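Local coordinates for protein ORF10 (Moritella marina, PDB 6RIW) that probably catalyses the condensation of acyl-carrier-protein-bound units, through the ketosynthase-chain length factor part of a polyunsaturated fatty acid synthase, at residues P430-V435 / H446-Q451; I328-T333 / P357-V362; V310-Y315 / E347-R352. All blocks are in the same frame, centred on the assembly; numbering follows the deposited sequence.

Contact 1 (P430-V435 / H446-Q451)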
loop_
_atom_site.group_PDB
_atom_site.type_symbol
_atom_site.label_atom_id
_atom_site.label_comp_id
_atom_site.label_asym_id
_atom_site.label_seq_id
_atom_site.Cartn_x
_atom_site.Cartn_y
_atom_site.Cartn_z
ATOM N N PRO A 430 -11.525 -31.852 15.755
ATOM C CA PRO A 430 -12.213 -30.773 15.031
ATOM C C PRO A 430 -11.874 -30.807 13.546
ATOM O O PRO A 430 -10.747 -31.114 13.155
ATOM C CB PRO A 430 -11.688 -29.488 15.699
ATOM C CG PRO A 430 -10.772 -29.934 16.841
ATOM C CD PRO A 430 -10.373 -31.357 16.531
ATOM N N ARG A 431 -12.874 -30.518 12.712
ATOM C CA ARG A 431 -12.598 -30.236 11.311
ATOM C C ARG A 431 -11.589 -29.099 11.225
ATOM O O ARG A 431 -11.762 -28.061 11.872
ATOM C CB ARG A 431 -13.882 -29.855 10.575
ATOM C CG ARG A 431 -14.811 -31.034 10.292
ATOM C CD ARG A 431 -15.909 -30.648 9.322
ATOM N NE ARG A 431 -16.810 -29.674 9.921
ATOM C CZ ARG A 431 -18.130 -29.816 9.996
ATOM N NH1 ARG A 431 -18.716 -30.902 9.497
ATOM N NH2 ARG A 431 -18.861 -28.867 10.575
ATOM N N THR A 432 -10.538 -29.294 10.430
ATOM C CA THR A 432 -9.404 -28.381 10.414
ATOM C C THR A 432 -8.974 -28.097 8.980
ATOM O O THR A 432 -8.812 -29.023 8.180
ATOM C CB THR A 432 -8.244 -28.958 11.230
ATOM O OG1 THR A 432 -8.707 -29.221 12.560
ATOM C CG2 THR A 432 -7.089 -27.977 11.299
ATOM N N ALA A 433 -8.779 -26.813 8.665
ATOM C CA ALA A 433 -8.366 -26.384 7.340
ATOM C C ALA A 433 -7.190 -25.425 7.448
ATOM O O ALA A 433 -7.069 -24.677 8.418
ATOM C CB ALA A 433 -9.525 -25.709 6.589
ATOM N N GLY A 434 -6.325 -25.453 6.440
ATOM C CA GLY A 434 -5.294 -24.447 6.274
ATOM C C GLY A 434 -5.661 -23.514 5.135
ATOM O O GLY A 434 -6.385 -23.895 4.212
ATOM N N VAL A 435 -5.178 -22.274 5.199
ATOM C CA VAL A 435 -5.259 -21.356 4.067
ATOM C C VAL A 435 -3.873 -20.771 3.846
ATOM O O VAL A 435 -3.265 -20.244 4.788
ATOM C CB VAL A 435 -6.282 -20.221 4.291
ATOM C CG1 VAL A 435 -6.321 -19.303 3.058
ATOM C CG2 VAL A 435 -7.654 -20.764 4.579
ATOM N N HIS A 446 0.135 -18.371 6.354
ATOM C CA HIS A 446 -0.682 -19.573 6.469
ATOM C C HIS A 446 -1.526 -19.441 7.727
ATOM O O HIS A 446 -1.007 -19.078 8.788
ATOM C CB HIS A 446 0.207 -20.820 6.531
ATOM C CG HIS A 446 -0.557 -22.112 6.490
ATOM N ND1 HIS A 446 -1.059 -22.644 5.316
ATOM C CD2 HIS A 446 -0.883 -22.988 7.475
ATOM C CE1 HIS A 446 -1.665 -23.792 5.585
ATOM N NE2 HIS A 446 -1.565 -24.027 6.885
ATOM N N LEU A 447 -2.829 -19.674 7.604
ATOM C CA LEU A 447 -3.733 -19.608 8.737
ATOM C C LEU A 447 -4.323 -20.989 8.974
ATOM O O LEU A 447 -4.630 -21.707 8.017
ATOM C CB LEU A 447 -4.855 -18.599 8.503
ATOM C CG LEU A 447 -4.426 -17.139 8.372
ATOM C CD1 LEU A 447 -5.637 -16.275 8.043
ATOM C CD2 LEU A 447 -3.734 -16.679 9.661
ATOM N N VAL A 448 -4.457 -21.359 10.245
ATOM C CA VAL A 448 -5.038 -22.639 10.648
ATOM C C VAL A 448 -6.425 -22.361 11.210
ATOM O O VAL A 448 -6.572 -21.607 12.184
ATOM C CB VAL A 448 -4.149 -23.365 11.671
ATOM C CG1 VAL A 448 -4.722 -24.765 11.962
ATOM C CG2 VAL A 448 -2.737 -23.454 11.142
ATOM N N LEU A 449 -7.449 -22.934 10.572
ATOM C CA LEU A 449 -8.836 -22.688 10.922
ATOM C C LEU A 449 -9.506 -23.984 11.370
ATOM O O LEU A 449 -9.190 -25.069 10.870
ATOM C CB LEU A 449 -9.619 -22.120 9.739
ATOM C CG LEU A 449 -8.923 -21.058 8.894
ATOM C CD1 LEU A 449 -9.806 -20.720 7.691
ATOM C CD2 LEU A 449 -8.697 -19.841 9.781
ATOM N N GLN A 450 -10.461 -23.854 12.286
ATOM C CA GLN A 450 -11.222 -24.999 12.761
ATOM C C GLN A 450 -12.706 -24.668 12.775
ATOM O O GLN A 450 -13.108 -23.502 12.812
ATOM C CB GLN A 450 -10.753 -25.432 14.156
ATOM C CG GLN A 450 -9.375 -26.078 14.135
ATOM C CD GLN A 450 -8.936 -26.590 15.508
ATOM O OE1 GLN A 450 -9.425 -26.133 16.545
ATOM N NE2 GLN A 450 -8.014 -27.542 15.512
ATOM N N GLN A 451 -13.522 -25.723 12.767
ATOM C CA GLN A 451 -14.963 -25.552 12.774
ATOM C C GLN A 451 -15.388 -24.742 13.996
ATOM O O GLN A 451 -14.687 -24.729 15.017
ATOM C CB GLN A 451 -15.660 -26.920 12.766
ATOM C CG GLN A 451 -15.322 -27.798 13.955
ATOM C CD GLN A 451 -15.991 -29.164 13.857
ATOM O OE1 GLN A 451 -15.323 -30.178 13.641
ATOM N NE2 GLN A 451 -17.314 -29.187 13.986
#

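Contact 2 (I328-T333 / P357-V362)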
loop_
_atom_site.group_PDB
_atom_site.type_symbol
_atom_site.label_atom_id
_atom_site.label_comp_id
_atom_site.label_asym_id
_atom_site.label_seq_id
_atom_site.Cartn_x
_atom_site.Cartn_y
_atom_site.Cartn_z
ATOM N N ILE A 328 -6.686 -27.901 2.557
ATOM C CA ILE A 328 -5.914 -26.664 2.455
ATOM C C ILE A 328 -6.409 -25.878 1.249
ATOM O O ILE A 328 -6.423 -26.393 0.123
ATOM C CB ILE A 328 -4.411 -26.921 2.324
ATOM C CG1 ILE A 328 -3.882 -27.629 3.568
ATOM C CG2 ILE A 328 -3.662 -25.607 2.089
ATOM C CD1 ILE A 328 -2.523 -28.189 3.365
ATOM N N GLU A 329 -6.797 -24.630 1.479
ATOM C CA GLU A 329 -7.107 -23.732 0.378
ATOM C C GLU A 329 -5.784 -23.127 -0.066
ATOM O O GLU A 329 -5.140 -22.387 0.694
ATOM C CB GLU A 329 -8.131 -22.682 0.811
ATOM C CG GLU A 329 -8.345 -21.541 -0.203
ATOM C CD GLU A 329 -9.021 -21.976 -1.509
ATOM O OE1 GLU A 329 -9.676 -23.055 -1.564
ATOM O OE2 GLU A 329 -8.897 -21.207 -2.487
ATOM N N CYS A 330 -5.339 -23.504 -1.259
ATOM C CA CYS A 330 -3.987 -23.201 -1.701
ATOM C C CYS A 330 -3.902 -21.848 -2.375
ATOM O O CYS A 330 -4.906 -21.267 -2.805
ATOM C CB CYS A 330 -3.480 -24.264 -2.672
ATOM S SG CYS A 330 -3.366 -25.878 -1.887
ATOM N N HIS A 331 -2.666 -21.366 -2.493
ATOM C CA HIS A 331 -2.418 -20.126 -3.216
ATOM C C HIS A 331 -2.607 -20.311 -4.723
ATOM O O HIS A 331 -3.061 -19.380 -5.405
ATOM C CB HIS A 331 -1.009 -19.639 -2.889
ATOM C CG HIS A 331 -0.548 -18.511 -3.754
ATOM N ND1 HIS A 331 -1.067 -17.239 -3.647
ATOM C CD2 HIS A 331 0.376 -18.464 -4.743
ATOM C CE1 HIS A 331 -0.481 -16.454 -4.536
ATOM N NE2 HIS A 331 0.398 -17.172 -5.213
ATOM N N ALA A 332 -2.303 -21.517 -5.236
ATOM C CA ALA A 332 -2.367 -21.927 -6.645
ATOM C C ALA A 332 -3.067 -20.967 -7.601
ATOM O O ALA A 332 -4.298 -20.962 -7.694
ATOM C CB ALA A 332 -3.065 -23.284 -6.755
ATOM N N THR A 333 -2.292 -20.192 -8.355
ATOM C CA THR A 333 -2.847 -19.195 -9.257
ATOM C C THR A 333 -3.043 -19.705 -10.672
ATOM O O THR A 333 -3.673 -19.009 -11.470
ATOM C CB THR A 333 -1.928 -17.987 -9.354
ATOM O OG1 THR A 333 -0.701 -18.414 -9.962
ATOM C CG2 THR A 333 -1.660 -17.386 -7.984
ATOM N N PRO A 357 -3.801 -33.957 3.009
ATOM C CA PRO A 357 -5.062 -33.216 3.022
ATOM C C PRO A 357 -5.574 -32.985 1.609
ATOM O O PRO A 357 -4.818 -32.961 0.634
ATOM C CB PRO A 357 -4.701 -31.889 3.718
ATOM C CG PRO A 357 -3.235 -31.747 3.547
ATOM C CD PRO A 357 -2.679 -33.166 3.545
ATOM N N LEU A 358 -6.891 -32.816 1.514
ATOM C CA LEU A 358 -7.496 -32.357 0.273
ATOM C C LEU A 358 -7.003 -30.949 -0.037
ATOM O O LEU A 358 -6.633 -30.197 0.867
ATOM C CB LEU A 358 -9.021 -32.372 0.384
ATOM C CG LEU A 358 -9.610 -33.771 0.596
ATOM C CD1 LEU A 358 -11.123 -33.756 0.519
ATOM C CD2 LEU A 358 -9.002 -34.747 -0.418
ATOM N N LEU A 359 -6.987 -30.599 -1.327
ATOM C CA LEU A 359 -6.436 -29.330 -1.790
ATOM C C LEU A 359 -7.393 -28.668 -2.768
ATOM O O LEU A 359 -8.107 -29.344 -3.513
ATOM C CB LEU A 359 -5.084 -29.517 -2.477
ATOM C CG LEU A 359 -3.997 -30.378 -1.844
ATOM C CD1 LEU A 359 -2.889 -30.597 -2.877
ATOM C CD2 LEU A 359 -3.442 -29.717 -0.589
ATOM N N GLY A 360 -7.393 -27.330 -2.787
ATOM C CA GLY A 360 -8.319 -26.639 -3.667
ATOM C C GLY A 360 -7.889 -25.201 -3.873
ATOM O O GLY A 360 -7.040 -24.684 -3.143
ATOM N N SER A 361 -8.494 -24.561 -4.883
ATOM C CA SER A 361 -8.207 -23.156 -5.191
ATOM C C SER A 361 -9.417 -22.452 -5.788
ATOM O O SER A 361 -9.842 -22.772 -6.904
ATOM C CB SER A 361 -7.035 -23.028 -6.155
ATOM O OG SER A 361 -6.729 -21.650 -6.325
ATOM N N VAL A 362 -9.935 -21.459 -5.062
ATOM C CA VAL A 362 -11.006 -20.604 -5.557
ATOM C C VAL A 362 -10.524 -19.625 -6.623
ATOM O O VAL A 362 -11.342 -18.936 -7.248
ATOM C CB VAL A 362 -11.633 -19.856 -4.357
ATOM C CG1 VAL A 362 -10.703 -18.732 -3.886
ATOM C CG2 VAL A 362 -13.019 -19.305 -4.696
#

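Contact 3 (V310-Y315 / E347-R352)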
loop_
_atom_site.group_PDB
_atom_site.type_symbol
_atom_site.label_atom_id
_atom_site.label_comp_id
_atom_site.label_asym_id
_atom_site.label_seq_id
_atom_site.Cartn_x
_atom_site.Cartn_y
_atom_site.Cartn_z
ATOM N N VAL A 310 6.824 -21.025 6.805
ATOM C CA VAL A 310 5.575 -20.472 7.333
ATOM C C VAL A 310 4.644 -21.587 7.816
ATOM O O VAL A 310 3.901 -21.401 8.790
ATOM C CB VAL A 310 4.889 -19.541 6.307
ATOM C CG1 VAL A 310 4.070 -20.318 5.282
ATOM C CG2 VAL A 310 4.002 -18.541 7.031
ATOM N N TYR A 311 4.682 -22.765 7.178
ATOM C CA TYR A 311 3.915 -23.903 7.686
ATOM C C TYR A 311 4.374 -24.279 9.088
ATOM O O TYR A 311 3.555 -24.487 9.985
ATOM C CB TYR A 311 4.063 -25.128 6.778
ATOM C CG TYR A 311 3.559 -24.998 5.371
ATOM C CD1 TYR A 311 2.411 -24.278 5.069
ATOM C CD2 TYR A 311 4.232 -25.624 4.340
ATOM C CE1 TYR A 311 1.958 -24.179 3.757
ATOM C CE2 TYR A 311 3.794 -25.549 3.052
ATOM C CZ TYR A 311 2.660 -24.828 2.754
ATOM O OH TYR A 311 2.267 -24.750 1.442
ATOM N N GLU A 312 5.688 -24.419 9.274
ATOM C CA GLU A 312 6.219 -24.780 10.582
ATOM C C GLU A 312 5.780 -23.775 11.632
ATOM O O GLU A 312 5.251 -24.153 12.684
ATOM C CB GLU A 312 7.745 -24.870 10.527
ATOM C CG GLU A 312 8.242 -26.004 9.651
ATOM C CD GLU A 312 9.713 -25.892 9.313
ATOM O OE1 GLU A 312 10.309 -24.825 9.573
ATOM O OE2 GLU A 312 10.278 -26.879 8.784
ATOM N N ARG A 313 5.933 -22.477 11.329
ATOM C CA ARG A 313 5.575 -21.433 12.285
ATOM C C ARG A 313 4.082 -21.417 12.567
ATOM O O ARG A 313 3.679 -21.119 13.693
ATOM C CB ARG A 313 6.032 -20.056 11.765
ATOM C CG ARG A 313 7.530 -19.850 11.749
ATOM C CD ARG A 313 7.867 -18.442 11.238
ATOM N NE ARG A 313 9.279 -18.105 11.364
ATOM C CZ ARG A 313 9.841 -17.071 10.741
ATOM N NH1 ARG A 313 9.094 -16.289 9.960
ATOM N NH2 ARG A 313 11.132 -16.816 10.891
ATOM N N ALA A 314 3.248 -21.751 11.575
ATOM C CA ALA A 314 1.802 -21.654 11.754
ATOM C C ALA A 314 1.267 -22.757 12.657
ATOM O O ALA A 314 0.430 -22.499 13.534
ATOM C CB ALA A 314 1.090 -21.708 10.396
ATOM N N TYR A 315 1.698 -24.000 12.434
ATOM C CA TYR A 315 1.167 -25.087 13.257
ATOM C C TYR A 315 1.744 -25.047 14.663
ATOM O O TYR A 315 1.053 -25.405 15.622
ATOM C CB TYR A 315 1.388 -26.435 12.551
ATOM C CG TYR A 315 0.427 -26.497 11.395
ATOM C CD1 TYR A 315 -0.920 -26.805 11.609
ATOM C CD2 TYR A 315 0.823 -26.120 10.113
ATOM C CE1 TYR A 315 -1.829 -26.788 10.573
ATOM C CE2 TYR A 315 -0.082 -26.107 9.061
ATOM C CZ TYR A 315 -1.405 -26.435 9.297
ATOM O OH TYR A 315 -2.308 -26.403 8.254
ATOM N N GLU A 347 4.357 -31.042 0.012
ATOM C CA GLU A 347 4.874 -32.407 0.082
ATOM C C GLU A 347 5.954 -32.510 1.151
ATOM O O GLU A 347 5.916 -33.400 2.011
ATOM C CB GLU A 347 5.420 -32.825 -1.284
ATOM C CG GLU A 347 6.340 -34.047 -1.240
ATOM C CD GLU A 347 7.004 -34.297 -2.569
ATOM O OE1 GLU A 347 6.306 -34.778 -3.491
ATOM O OE2 GLU A 347 8.212 -33.994 -2.697
ATOM N N THR A 348 6.900 -31.566 1.138
ATOM C CA THR A 348 7.979 -31.572 2.120
ATOM C C THR A 348 7.440 -31.564 3.545
ATOM O O THR A 348 7.897 -32.338 4.393
ATOM C CB THR A 348 8.886 -30.373 1.886
ATOM O OG1 THR A 348 9.502 -30.496 0.599
ATOM C CG2 THR A 348 9.944 -30.273 2.976
ATOM N N PHE A 349 6.449 -30.714 3.820
ATOM C CA PHE A 349 5.995 -30.506 5.193
ATOM C C PHE A 349 5.062 -31.615 5.660
ATOM O O PHE A 349 5.286 -32.218 6.715
ATOM C CB PHE A 349 5.300 -29.143 5.306
ATOM C CG PHE A 349 4.834 -28.809 6.694
ATOM C CD1 PHE A 349 5.750 -28.507 7.700
ATOM C CD2 PHE A 349 3.485 -28.791 6.995
ATOM C CE1 PHE A 349 5.316 -28.200 8.980
ATOM C CE2 PHE A 349 3.051 -28.481 8.264
ATOM C CZ PHE A 349 3.970 -28.178 9.258
ATOM N N PHE A 350 4.000 -31.898 4.900
ATOM C CA PHE A 350 2.997 -32.836 5.399
ATOM C C PHE A 350 3.437 -34.295 5.302
ATOM O O PHE A 350 2.883 -35.145 6.015
ATOM C CB PHE A 350 1.672 -32.630 4.672
ATOM C CG PHE A 350 0.954 -31.388 5.112
ATOM C CD1 PHE A 350 0.259 -31.371 6.309
ATOM C CD2 PHE A 350 1.019 -30.227 4.351
ATOM C CE1 PHE A 350 -0.396 -30.233 6.727
ATOM C CE2 PHE A 350 0.381 -29.074 4.775
ATOM C CZ PHE A 350 -0.327 -29.077 5.960
ATOM N N SER A 351 4.424 -34.609 4.468
ATOM C CA SER A 351 4.930 -35.979 4.470
ATOM C C SER A 351 5.622 -36.330 5.785
ATOM O O SER A 351 5.707 -37.517 6.124
ATOM C CB SER A 351 5.857 -36.202 3.273
ATOM O OG SER A 351 7.082 -35.522 3.418
ATOM N N ARG A 352 6.066 -35.327 6.557
ATOM C CA ARG A 352 6.681 -35.584 7.860
ATOM C C ARG A 352 5.711 -36.242 8.832
ATOM O O ARG A 352 6.142 -36.900 9.788
ATOM C CB ARG A 352 7.196 -34.277 8.479
ATOM C CG ARG A 352 8.273 -33.588 7.686
ATOM C CD ARG A 352 8.521 -32.160 8.189
ATOM N NE ARG A 352 9.539 -31.503 7.372
ATOM C CZ ARG A 352 9.925 -30.240 7.512
ATOM N NH1 ARG A 352 9.380 -29.473 8.453
ATOM N NH2 ARG A 352 10.867 -29.752 6.721
HETATM O O HOH W 1 12.292 -27.318 7.064
#

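Contact 1 (P430-V435 / H446-Q451)
R431 and Q451 meet at the open end of an antiparallel beta hairpin, strands 432-439 and 443-450, in the thiolase-like fold of the ketosynthase. The Q451 side chain folds back on this end: CG sits between the backbone N and the carbonyl carbon (chi1 60°) and the chain then runs extended, so that OE1 takes the hydrogen of R431 N at 2.6 Å on an in-plane lone pair. Q451 N returns a bond to R431 O at 3.1 Å, closing a two-bond grip. Further in, A433 and L449 form a hydrogen-bonded pair, A433 N reaching L449 O at 2.8 Å, and V435 and L447 form another; the strands run at 156°. Beside T432, Q450 lies alongside and pointing the same way, and its NE2 gives only a weak bond of 3.5 Å to T432 OG1, which itself donates to P430 O at 2.8 Å.

On the face of A433, L447 and L449, V435 CG2 meets L449 CD1 at 3.8 Å, and helix 374-387 packs over this layer through A381, M378 and L385. The other face, with T432, V448 and Q450, turns V448 to helix 304-318. Here G434 has no side chain, and the H446 imidazole takes its place. S436 OG bonds ND1 and Y315 OH bonds NE2, fixing the ring with CE1 3.8 Å from G434 CA.

Contact 2 (I328-T333 / P357-V362)
E329 and V362 meet where the two parallel strands of a beta-alpha-beta unit, 327-329 and 358-360 joined through helix 336-350, run out at their C-terminal ends. The glutamate reaches across by its torsions: CG stands anti to the backbone N (chi1 170°) and the chain bends at chi2 (68°), which carries the carboxylate along the neighbouring strand to the backbone beyond it. OE2 accepts V362 N at 2.8 Å on its syn lone pair, almost straight at 173°, while V362 CG1 lies 3.4 Å from the same OE2. The other oxygen, OE1, is held by a salt bridge to K380 NZ and a hydrogen bond to Y327 OH, so the buried group has partners at both oxygens and little liberty to turn.

Between the strands, I328 N bonds L358 O, G360 N bonds I328 O, and C330 N bonds G360 O at 2.8 Å. On the face shared by I328 and L359, I328 CD1 runs beside P357, 3.6 Å from its CG. C330 SG packs on L359 CD2 at 4.1 Å, and M346 of helix 336-350 backs both residues.

Past the strands, H331 turns away from 357-362 and its side chain touches C196, consistent with the cysteine-histidine active site of ketosynthases. The turn behind it is tied down by S361, whose OG donates to A332 O at 2.9 Å, in the carbonyl plane and on a lone pair, and weakly caps K363 N.

Contact 3 (V310-Y315 / E347-R352)
F349 presents a ring face to Y311, whose CB sits almost exactly above the ring centre, 3.6 Å from the centroid, in a CH-pi contact between helices 304-318 and 336-350. The phenylalanine reaches over because its CG stands anti to the backbone N (chi1 -178°), which throws the ring out from its own helix towards the other. The Y311 and F349 rings themselves meet obliquely. One helical turn on, Y315 CD2 comes to 3.7 Å from F349 CE2, the two planes near parallel but slid apart so that they barely overlap. Y311, Y315 and F349 thus form an aromatic cluster in the C-terminal half of the ketosynthase domain. F350 lies against the cluster: F349 CD2 stands 3.7 Å above the centre of the F350 ring, while Y315 OH approaches the F350 edge, 4.0 Å from CZ. Y315 OH is already committed to H446, whose ring meets that of Y311 edge-to-face. With an alanine in place of F349, the face under Y311 CB would be lost and a gap would probably open between the helices, leaving the Y315 ring without its partner at CD2, though H446 would probably still hold its hydroxyl.

Towards solvent the aliphatic part of E312 carries the packing on, its CG 3.7 Å from F349 CE1. Beyond it the extended R352 chain delivers NH1 to E312 OE2 at 2.8 Å, a salt bridge in the guanidinium plane that uses the anti lone pair. A water donates to the same OE2 and accepts from R352 NH2, so OE2 is gripped twice. The contact thus pairs an apolar aromatic interior with a charge pair at its rim, where water probably shares in moderating the charges.

Overall arrangement
Following the chain, helix 304-318 comes first, then strand 327-329, helix 336-350 and strand 358-360. Contact 3 closes a loop from the first helix to the second, and contact 2 starts inside that loop and ends beyond it, so the two cross. Contact 1 opens only after both have closed and shuts a short hairpin turn. I328 CD1 against F350 CE2 at 3.3 Å joins contacts 2 and 3. Strand 432-439 pairs in parallel with 327-329, G434 O probably bonding E329 N, which continues contact 2 into contact 1. V448 CG2 against Y315 CE1 joins contacts 1 and 3. Together they tie the sheet to the helices on one side of it within the ketosynthase domain.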